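Local structure of tryptophan halogenase (Shewanella frigidimarina, 2PYX) at residues A[79-85]-A[176-180]; A[67-71]-A[161-165]; A[87-91]-A[152-156]. The protein is probably a flavin-dependent monooxygenase of the tryptophan halogenase family, expected to bind FAD and to act on tryptophan or a related substrate. All coordinates share one frame; numbering follows the deposited sequence. Where two conformers were deposited one is given.

Interaction 1: A[79-85]-A[176-180]; sequences DFIRQCD and KFSQL
Phe80 and Phe177 meet as a T-shaped (edge-to-face) pair between helices 77-83 and 174-187. The ring centroids lie 5.2 Å apart and the planes stand at 77°. Phe80 CE1 lies over one face of the Phe177 ring, toward its rim, 3.7 Å from Phe177 CD1. Leu180 can be followed outward from CB, which points at helix 77-83. Its CG sits anti to the backbone N (chi1 172°), and this carries both methyls across to the other helix. CG passes 4.1 Å from Gln83 OE1. CD1 comes closer to the same oxygen, and the Gln83 chain crosses it at about a right angle. CD2 ends 3.6 Å from Cys84 SG and also packs on Phe80 CA. The segments 79-83 and 176-180 cross at 134°, with axes 10.0 Å apart. Helix 174-187 directly follows strand 169-172 and lies beside helix 16-31. That helix leaves the glycine-rich turn of a Rossmann-type, probably FAD-binding fold, and its Thr17 is predicted to bind FAD. Cys84 SG makes a sulfur-aromatic contact, lying oblique to the Phe177 ring, and reaches Phe177 CA at 3.5 Å. An alanine in place of Phe177 would probably leave the edge of Phe80 without the face it packs on and open a gap toward Leu70 and Thr17. At the outer side, Lys176 CB rests 3.4 Å from Gln83 O.

Interaction 2: A[67-71]-A[161-165]; sequences RSTLS and QYHFQ
Arg67 meets Tyr162 and Phe164 because its chain leaves the helix with CG beside the backbone N and then bends at chi3 (-65°). The bend turns the guanidinium toward the loop 161-165. Tyr162 also has CG beside its backbone N, and its ring is laid against the helix. The Phe164 ring reaches the guanidinium from further along the loop. Arg67 NH1 donates to Tyr162 O at 2.8 Å. The oxygen is tilted out of the guanidinium plane, and the N-H...O angle of 131° makes the bond bent. Phe164 CE2 lies over one face of the guanidinium, toward its rim and 3.5 Å from Arg67 NH2. The two planes are 65° apart, so this is not a parallel stack. Arg67 NE and NH2 have further, weak bonds to Tyr168 O and Asn167 OD1. Together these bonds probably limit the turning of the group.

The Tyr162 ring lies beside the helix backbone. Arg67 O is over one face, 3.8 Å from Tyr162 CD1. Leu70 lies across the tyrosine, and its CB comes 3.3 Å from Tyr162 OH. The hydroxyl bonds to Ile75 O, just beyond the end of the helix. Ser71 CB touches Tyr162 CD2 at 4.1 Å.

This is a surface contact, in which one arginine and one tyrosine tie an irregular loop to the flank of a helix. It joins helix 65-73 to the loop between helix 144-149 and strand 169-172. Tyr170 of that strand touches Arg67, Leu70 and Tyr162 alike. Leu70 also packs on Phe80 of helix 77-83, the next helix in the chain.

Interaction 3: A[87-91]-A[152-156]; sequences SFKQG and LAPKS
Phe88 and Gln90 project from the same side of the chain at strand 87-89 and the residue after it, facing an irregular loop, with the CA atoms of Phe88 and Ala153 6.9 Å apart and those of Gln90 and Pro154 7.0 Å apart. Lys89 lies between them, and its CB points away from the loop. Pro154 packs against both Phe88 and Gln90. Its CD is 3.6 Å from Phe88 CB, and its CG also touches the first atoms of the phenylalanine. The proline ring lies athwart the Phe88 side chain. Pro154 CB rests 3.7 Å from Gln90 CD.

Gln90 is extended beyond CG (chi2 -176°), which carries its amide to the loop backbone. NE2 donates a weak bond to Leu152 O at 2.8 Å, with an N-H...O angle of only 129°. Ser272 OG bonds to the same carbonyl. OE1 accepts from Gln144 NE2 and from a water 2.8 Å away. That water also donates to Ala153 O. Both ends of the amide thus have partners, which probably sets its way round. The aliphatic part of Lys155 lies near the Phe88 ring, while its NZ bonds to Tyr168 OH and forms a salt bridge with Glu77.

Lys89 is predicted to be the active-site lysine, and its NZ bonds to Thr62 O. Since its CB points away while those of Phe88 and Gln90 point to the loop, the contact backs the strand behind the lysine here. Leu514 of helix 511-520 touches Phe88 and Ala153, and helix 144-149 supplies Gln144 and Thr148 beside Gln90.

Interactions 1 and 2 share one apolar patch. Leu70 CD2 lies 3.6 Å from Phe177 CE1, and Leu70 CD1 lies 3.8 Å from Phe80 CD2. Interaction 1 reaches interaction 3 through Ile81 CD1, 3.7 Å from Phe88 CZ. Interactions 2 and 3 use the same loop before strand 169-172. Gln165 N and Pro154 O are 2.8 Å apart, a probable hydrogen bond within it. The side chain of Phe177 is about 4 Å from that of Thr17. The side chains of Phe80 and Arg67 are each about 10 Å from that of Lys89, the predicted active-site residue in 87-91.

Interaction 1: A[79-85]-A[176-180]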
loop_
_atom_site.group_PDB
_atom_site.type_symbol
_atom_site.label_atom_id
_atom_site.label_comp_id
_atom_site.label_asym_id
_atom_site.label_seq_id
_atom_site.Cartn_x
_atom_site.Cartn_y
_atom_site.Cartn_z
ATOM N N ASP A 79 9.826 -18.876 3.486
ATOM C CA ASP A 79 8.548 -19.515 3.195
ATOM C C ASP A 79 7.629 -18.548 2.429
ATOM O O ASP A 79 7.020 -18.903 1.444
ATOM C CB ASP A 79 7.841 -19.931 4.499
ATOM C CG ASP A 79 8.496 -21.108 5.199
ATOM O OD1 ASP A 79 9.361 -21.796 4.621
ATOM O OD2 ASP A 79 8.105 -21.367 6.354
ATOM N N PHE A 80 7.522 -17.312 2.916
ATOM C CA PHE A 80 6.710 -16.296 2.250
ATOM C C PHE A 80 7.132 -16.073 0.795
ATOM O O PHE A 80 6.317 -16.096 -0.141
ATOM C CB PHE A 80 6.775 -14.974 3.053
ATOM C CG PHE A 80 6.177 -13.800 2.327
ATOM C CD1 PHE A 80 4.798 -13.653 2.221
ATOM C CD2 PHE A 80 6.988 -12.840 1.724
ATOM C CE1 PHE A 80 4.250 -12.597 1.515
ATOM C CE2 PHE A 80 6.442 -11.792 1.028
ATOM C CZ PHE A 80 5.073 -11.652 0.921
ATOM N N ILE A 81 8.419 -15.807 0.598
ATOM C CA ILE A 81 8.939 -15.508 -0.734
ATOM C C ILE A 81 8.702 -16.678 -1.687
ATOM O O ILE A 81 8.264 -16.498 -2.828
ATOM C CB ILE A 81 10.450 -15.110 -0.671
ATOM C CG1 ILE A 81 10.584 -13.750 -0.003
ATOM C CG2 ILE A 81 11.091 -15.088 -2.063
ATOM C CD1 ILE A 81 12.024 -13.326 0.280
ATOM N N ARG A 82 8.968 -17.885 -1.187
ATOM C CA ARG A 82 8.860 -19.070 -2.007
ATOM C C ARG A 82 7.410 -19.349 -2.358
ATOM O O ARG A 82 7.110 -19.662 -3.499
ATOM C CB ARG A 82 9.484 -20.255 -1.276
ATOM C CG ARG A 82 11.052 -20.157 -1.144
ATOM C CD ARG A 82 11.624 -21.133 -0.121
ATOM N NE ARG A 82 13.084 -21.020 0.067
ATOM C CZ ARG A 82 13.743 -21.515 1.120
ATOM N NH1 ARG A 82 13.085 -22.147 2.087
ATOM N NH2 ARG A 82 15.061 -21.389 1.226
ATOM N N GLN A 83 6.513 -19.222 -1.394
ATOM C CA GLN A 83 5.116 -19.642 -1.575
ATOM C C GLN A 83 4.205 -18.593 -2.227
ATOM O O GLN A 83 3.137 -18.921 -2.757
ATOM C CB GLN A 83 4.557 -20.127 -0.241
ATOM C CG GLN A 83 5.266 -21.401 0.214
ATOM C CD GLN A 83 4.921 -21.802 1.637
ATOM O OE1 GLN A 83 3.788 -21.636 2.080
ATOM N NE2 GLN A 83 5.909 -22.327 2.362
ATOM N N CYS A 84 4.611 -17.322 -2.179
ATOM C CA CYS A 84 3.745 -16.238 -2.638
ATOM C C CYS A 84 4.232 -15.568 -3.920
ATOM O O CYS A 84 3.757 -14.472 -4.264
ATOM C CB CYS A 84 3.579 -15.201 -1.515
ATOM S SG CYS A 84 2.902 -15.966 -0.032
ATOM N N ASP A 85 5.183 -16.207 -4.598
ATOM C CA ASP A 85 5.771 -15.671 -5.826
ATOM C C ASP A 85 6.214 -14.228 -5.613
ATOM O O ASP A 85 5.909 -13.353 -6.404
ATOM C CB ASP A 85 4.767 -15.779 -6.988
ATOM C CG ASP A 85 5.424 -15.662 -8.363
ATOM O OD1 ASP A 85 6.665 -15.719 -8.454
ATOM O OD2 ASP A 85 4.684 -15.530 -9.357
ATOM N N LYS A 176 -2.013 -16.361 -3.454
ATOM C CA LYS A 176 -1.068 -17.280 -2.822
ATOM C C LYS A 176 -0.757 -16.862 -1.386
ATOM O O LYS A 176 -0.612 -17.694 -0.491
ATOM C CB LYS A 176 0.222 -17.413 -3.641
ATOM C CG LYS A 176 0.012 -18.171 -4.950
ATOM C CD LYS A 176 1.261 -18.266 -5.772
ATOM C CE LYS A 176 0.994 -19.047 -7.060
ATOM N NZ LYS A 176 2.250 -19.664 -7.565
ATOM N N PHE A 177 -0.710 -15.550 -1.155
ATOM C CA PHE A 177 -0.513 -15.030 0.189
ATOM C C PHE A 177 -1.697 -15.390 1.102
ATOM O O PHE A 177 -1.510 -15.865 2.201
ATOM C CB PHE A 177 -0.268 -13.507 0.102
ATOM C CG PHE A 177 0.113 -12.825 1.403
ATOM C CD1 PHE A 177 0.786 -13.490 2.421
ATOM C CD2 PHE A 177 -0.143 -11.466 1.547
ATOM C CE1 PHE A 177 1.136 -12.826 3.602
ATOM C CE2 PHE A 177 0.228 -10.800 2.722
ATOM C CZ PHE A 177 0.851 -11.493 3.728
ATOM N N SER A 178 -2.914 -15.180 0.636
ATOM C CA SER A 178 -4.101 -15.525 1.403
ATOM C C SER A 178 -4.096 -17.011 1.762
ATOM O O SER A 178 -4.483 -17.393 2.861
ATOM C CB SER A 178 -5.348 -15.186 0.587
ATOM O OG SER A 178 -5.444 -13.793 0.425
ATOM N N GLN A 179 -3.670 -17.849 0.811
ATOM C CA GLN A 179 -3.595 -19.294 1.070
ATOM C C GLN A 179 -2.562 -19.636 2.138
ATOM O O GLN A 179 -2.812 -20.426 3.046
ATOM C CB GLN A 179 -3.312 -20.070 -0.204
ATOM C CG GLN A 179 -3.390 -21.595 -0.016
ATOM C CD GLN A 179 -4.685 -22.072 0.648
ATOM O OE1 GLN A 179 -5.790 -21.706 0.237
ATOM N NE2 GLN A 179 -4.550 -22.898 1.690
ATOM N N LEU A 180 -1.394 -19.006 2.046
ATOM C CA LEU A 180 -0.376 -19.208 3.076
ATOM C C LEU A 180 -0.894 -18.800 4.459
ATOM O O LEU A 180 -0.718 -19.495 5.440
ATOM C CB LEU A 180 0.903 -18.446 2.718
ATOM C CG LEU A 180 2.044 -18.346 3.725
ATOM C CD1 LEU A 180 2.367 -19.702 4.289
ATOM C CD2 LEU A 180 3.295 -17.781 3.108
HETATM O O HOH W 1 0.378 -20.181 -1.068
#

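Interaction 2: A[67-71]-A[161-165]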
loop_
_atom_site.group_PDB
_atom_site.type_symbol
_atom_site.label_atom_id
_atom_site.label_comp_id
_atom_site.label_asym_id
_atom_site.label_seq_id
_atom_site.Cartn_x
_atom_site.Cartn_y
_atom_site.Cartn_z
ATOM N N ARG A 67 6.949 -6.287 6.233
ATOM C CA ARG A 67 7.986 -7.075 6.931
ATOM C C ARG A 67 7.615 -7.297 8.397
ATOM O O ARG A 67 7.739 -8.427 8.930
ATOM C CB ARG A 67 9.361 -6.403 6.822
ATOM C CG ARG A 67 9.928 -6.264 5.420
ATOM C CD ARG A 67 11.331 -5.618 5.395
ATOM N NE ARG A 67 11.266 -4.246 5.865
ATOM C CZ ARG A 67 11.486 -3.848 7.114
ATOM N NH1 ARG A 67 11.882 -4.707 8.030
ATOM N NH2 ARG A 67 11.332 -2.572 7.431
ATOM N N SER A 68 7.117 -6.230 9.027
ATOM C CA SER A 68 6.699 -6.294 10.426
ATOM C C SER A 68 5.446 -7.137 10.609
ATOM O O SER A 68 5.384 -7.939 11.511
ATOM C CB SER A 68 6.504 -4.902 11.013
ATOM O OG SER A 68 6.008 -4.997 12.330
ATOM N N THR A 69 4.460 -6.944 9.732
ATOM C CA THR A 69 3.248 -7.758 9.797
ATOM C C THR A 69 3.567 -9.244 9.703
ATOM O O THR A 69 3.064 -10.055 10.489
ATOM C CB THR A 69 2.310 -7.311 8.681
ATOM O OG1 THR A 69 1.909 -5.986 8.941
ATOM C CG2 THR A 69 1.081 -8.152 8.587
ATOM N N LEU A 70 4.386 -9.610 8.723
ATOM C CA LEU A 70 4.752 -11.030 8.545
ATOM C C LEU A 70 5.479 -11.567 9.784
ATOM O O LEU A 70 5.208 -12.652 10.290
ATOM C CB LEU A 70 5.651 -11.175 7.315
ATOM C CG LEU A 70 4.954 -11.028 5.962
ATOM C CD1 LEU A 70 6.009 -10.928 4.864
ATOM C CD2 LEU A 70 3.966 -12.152 5.685
ATOM N N SER A 71 6.418 -10.791 10.273
ATOM C CA SER A 71 7.167 -11.211 11.442
ATOM C C SER A 71 6.270 -11.384 12.687
ATOM O O SER A 71 6.347 -12.399 13.407
ATOM C CB SER A 71 8.220 -10.152 11.746
ATOM O OG SER A 71 9.000 -10.534 12.877
ATOM N N GLN A 161 16.522 -12.677 7.915
ATOM C CA GLN A 161 15.111 -12.501 7.530
ATOM C C GLN A 161 14.593 -11.175 8.039
ATOM O O GLN A 161 14.762 -10.832 9.222
ATOM C CB GLN A 161 14.262 -13.618 8.103
ATOM C CG GLN A 161 14.527 -14.927 7.450
ATOM C CD GLN A 161 13.649 -16.039 7.967
ATOM O OE1 GLN A 161 12.481 -15.834 8.299
ATOM N NE2 GLN A 161 14.221 -17.255 8.021
ATOM N N TYR A 162 13.964 -10.445 7.123
ATOM C CA TYR A 162 13.247 -9.188 7.402
ATOM C C TYR A 162 14.183 -7.997 7.700
ATOM O O TYR A 162 13.732 -6.866 7.863
ATOM C CB TYR A 162 12.169 -9.369 8.467
ATOM C CG TYR A 162 11.135 -10.396 8.098
ATOM C CD1 TYR A 162 10.371 -10.269 6.950
ATOM C CD2 TYR A 162 10.911 -11.526 8.905
ATOM C CE1 TYR A 162 9.400 -11.194 6.629
ATOM C CE2 TYR A 162 9.969 -12.471 8.574
ATOM C CZ TYR A 162 9.220 -12.313 7.416
ATOM O OH TYR A 162 8.272 -13.223 7.047
ATOM N N HIS A 163 15.483 -8.250 7.794
ATOM C CA HIS A 163 16.466 -7.181 7.885
ATOM C C HIS A 163 16.878 -6.707 6.517
ATOM O O HIS A 163 16.575 -7.352 5.508
ATOM C CB HIS A 163 17.682 -7.615 8.715
ATOM C CG HIS A 163 17.377 -7.732 10.168
ATOM N ND1 HIS A 163 17.879 -6.847 11.096
ATOM C CD2 HIS A 163 16.568 -8.579 10.847
ATOM C CE1 HIS A 163 17.418 -7.168 12.292
ATOM N NE2 HIS A 163 16.615 -8.210 12.170
ATOM N N PHE A 164 17.580 -5.589 6.477
ATOM C CA PHE A 164 17.838 -4.943 5.220
ATOM C C PHE A 164 19.065 -4.078 5.230
ATOM O O PHE A 164 19.499 -3.630 6.293
ATOM C CB PHE A 164 16.597 -4.124 4.777
ATOM C CG PHE A 164 16.175 -3.051 5.732
ATOM C CD1 PHE A 164 16.799 -1.808 5.723
ATOM C CD2 PHE A 164 15.155 -3.265 6.647
ATOM C CE1 PHE A 164 16.409 -0.800 6.599
ATOM C CE2 PHE A 164 14.771 -2.250 7.530
ATOM C CZ PHE A 164 15.388 -1.024 7.493
ATOM N N GLN A 165 19.594 -3.856 4.025
ATOM C CA GLN A 165 20.560 -2.807 3.771
ATOM C C GLN A 165 19.866 -1.516 3.369
ATOM O O GLN A 165 20.244 -0.442 3.810
ATOM C CB GLN A 165 21.595 -3.304 2.779
ATOM C CG GLN A 165 22.495 -4.344 3.476
ATOM C CD GLN A 165 23.323 -5.155 2.525
ATOM O OE1 GLN A 165 24.482 -4.834 2.260
ATOM N NE2 GLN A 165 22.747 -6.210 1.998
#

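Interaction 3: A[87-91]-A[152-156]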
loop_
_atom_site.group_PDB
_atom_site.type_symbol
_atom_site.label_atom_id
_atom_site.label_comp_id
_atom_site.label_asym_id
_atom_site.label_seq_id
_atom_site.Cartn_x
_atom_site.Cartn_y
_atom_site.Cartn_z
ATOM N N SER A 87 8.768 -10.866 -4.890
ATOM C CA SER A 87 10.046 -10.207 -5.125
ATOM C C SER A 87 10.113 -8.973 -4.215
ATOM O O SER A 87 9.118 -8.585 -3.571
ATOM C CB SER A 87 10.215 -9.815 -6.598
ATOM O OG SER A 87 11.534 -9.361 -6.865
ATOM N N PHE A 88 11.290 -8.342 -4.139
ATOM C CA PHE A 88 11.508 -7.184 -3.279
ATOM C C PHE A 88 11.121 -5.924 -3.988
ATOM O O PHE A 88 11.526 -5.710 -5.119
ATOM C CB PHE A 88 12.982 -7.103 -2.860
ATOM C CG PHE A 88 13.474 -8.366 -2.235
ATOM C CD1 PHE A 88 13.105 -8.707 -0.946
ATOM C CD2 PHE A 88 14.255 -9.237 -2.955
ATOM C CE1 PHE A 88 13.547 -9.904 -0.398
ATOM C CE2 PHE A 88 14.677 -10.435 -2.411
ATOM C CZ PHE A 88 14.323 -10.759 -1.144
ATOM N N LYS A 89 10.390 -5.061 -3.282
ATOM C CA LYS A 89 9.975 -3.756 -3.809
ATOM C C LYS A 89 10.641 -2.662 -2.973
ATOM O O LYS A 89 10.476 -2.635 -1.762
ATOM C CB LYS A 89 8.458 -3.626 -3.704
ATOM C CG LYS A 89 7.914 -2.255 -4.043
ATOM C CD LYS A 89 6.426 -2.158 -3.779
ATOM C CE LYS A 89 5.953 -0.738 -3.926
ATOM N NZ LYS A 89 4.559 -0.634 -3.403
ATOM N N GLN A 90 11.357 -1.749 -3.611
ATOM C CA GLN A 90 12.079 -0.664 -2.944
ATOM C C GLN A 90 11.493 0.726 -3.127
ATOM O O GLN A 90 12.089 1.723 -2.705
ATOM C CB GLN A 90 13.554 -0.690 -3.374
ATOM C CG GLN A 90 14.257 -1.906 -2.824
ATOM C CD GLN A 90 15.720 -1.890 -3.158
ATOM O OE1 GLN A 90 16.492 -1.096 -2.608
ATOM N NE2 GLN A 90 16.106 -2.748 -4.095
ATOM N N GLY A 91 10.309 0.774 -3.748
ATOM C CA GLY A 91 9.565 2.019 -3.962
ATOM C C GLY A 91 8.821 1.980 -5.277
ATOM O O GLY A 91 8.519 0.902 -5.796
ATOM N N LEU A 152 19.392 -3.617 -8.462
ATOM C CA LEU A 152 19.897 -4.310 -7.300
ATOM C C LEU A 152 18.874 -4.502 -6.172
ATOM O O LEU A 152 17.908 -3.724 -6.044
ATOM C CB LEU A 152 21.132 -3.615 -6.766
ATOM C CG LEU A 152 22.276 -3.351 -7.775
ATOM C CD1 LEU A 152 23.395 -2.586 -7.114
ATOM C CD2 LEU A 152 22.778 -4.687 -8.323
ATOM N N ALA A 153 19.124 -5.517 -5.360
ATOM C CA ALA A 153 18.241 -5.894 -4.276
ATOM C C ALA A 153 18.444 -4.977 -3.046
ATOM O O ALA A 153 19.363 -4.162 -3.020
ATOM C CB ALA A 153 18.480 -7.317 -3.914
ATOM N N PRO A 154 17.552 -5.074 -2.041
ATOM C CA PRO A 154 17.710 -4.286 -0.804
ATOM C C PRO A 154 18.545 -4.943 0.300
ATOM O O PRO A 154 18.700 -4.379 1.380
ATOM C CB PRO A 154 16.264 -4.191 -0.282
ATOM C CG PRO A 154 15.637 -5.438 -0.763
ATOM C CD PRO A 154 16.278 -5.815 -2.046
ATOM N N LYS A 155 19.035 -6.148 0.021
ATOM C CA LYS A 155 19.760 -6.927 1.023
ATOM C C LYS A 155 20.583 -7.997 0.312
ATOM O O LYS A 155 20.452 -8.181 -0.872
ATOM C CB LYS A 155 18.776 -7.557 2.036
ATOM C CG LYS A 155 17.820 -8.590 1.415
ATOM C CD LYS A 155 16.685 -8.968 2.346
ATOM C CE LYS A 155 17.146 -9.679 3.608
ATOM N NZ LYS A 155 15.996 -10.034 4.545
ATOM N N SER A 156 21.429 -8.686 1.080
ATOM C CA SER A 156 22.286 -9.756 0.579
ATOM C C SER A 156 21.776 -11.089 1.098
ATOM O O SER A 156 20.964 -11.121 2.025
ATOM C CB SER A 156 23.709 -9.541 1.096
ATOM O OG SER A 156 23.738 -9.599 2.516
HETATM O O HOH W 2 19.230 -1.327 -2.300
#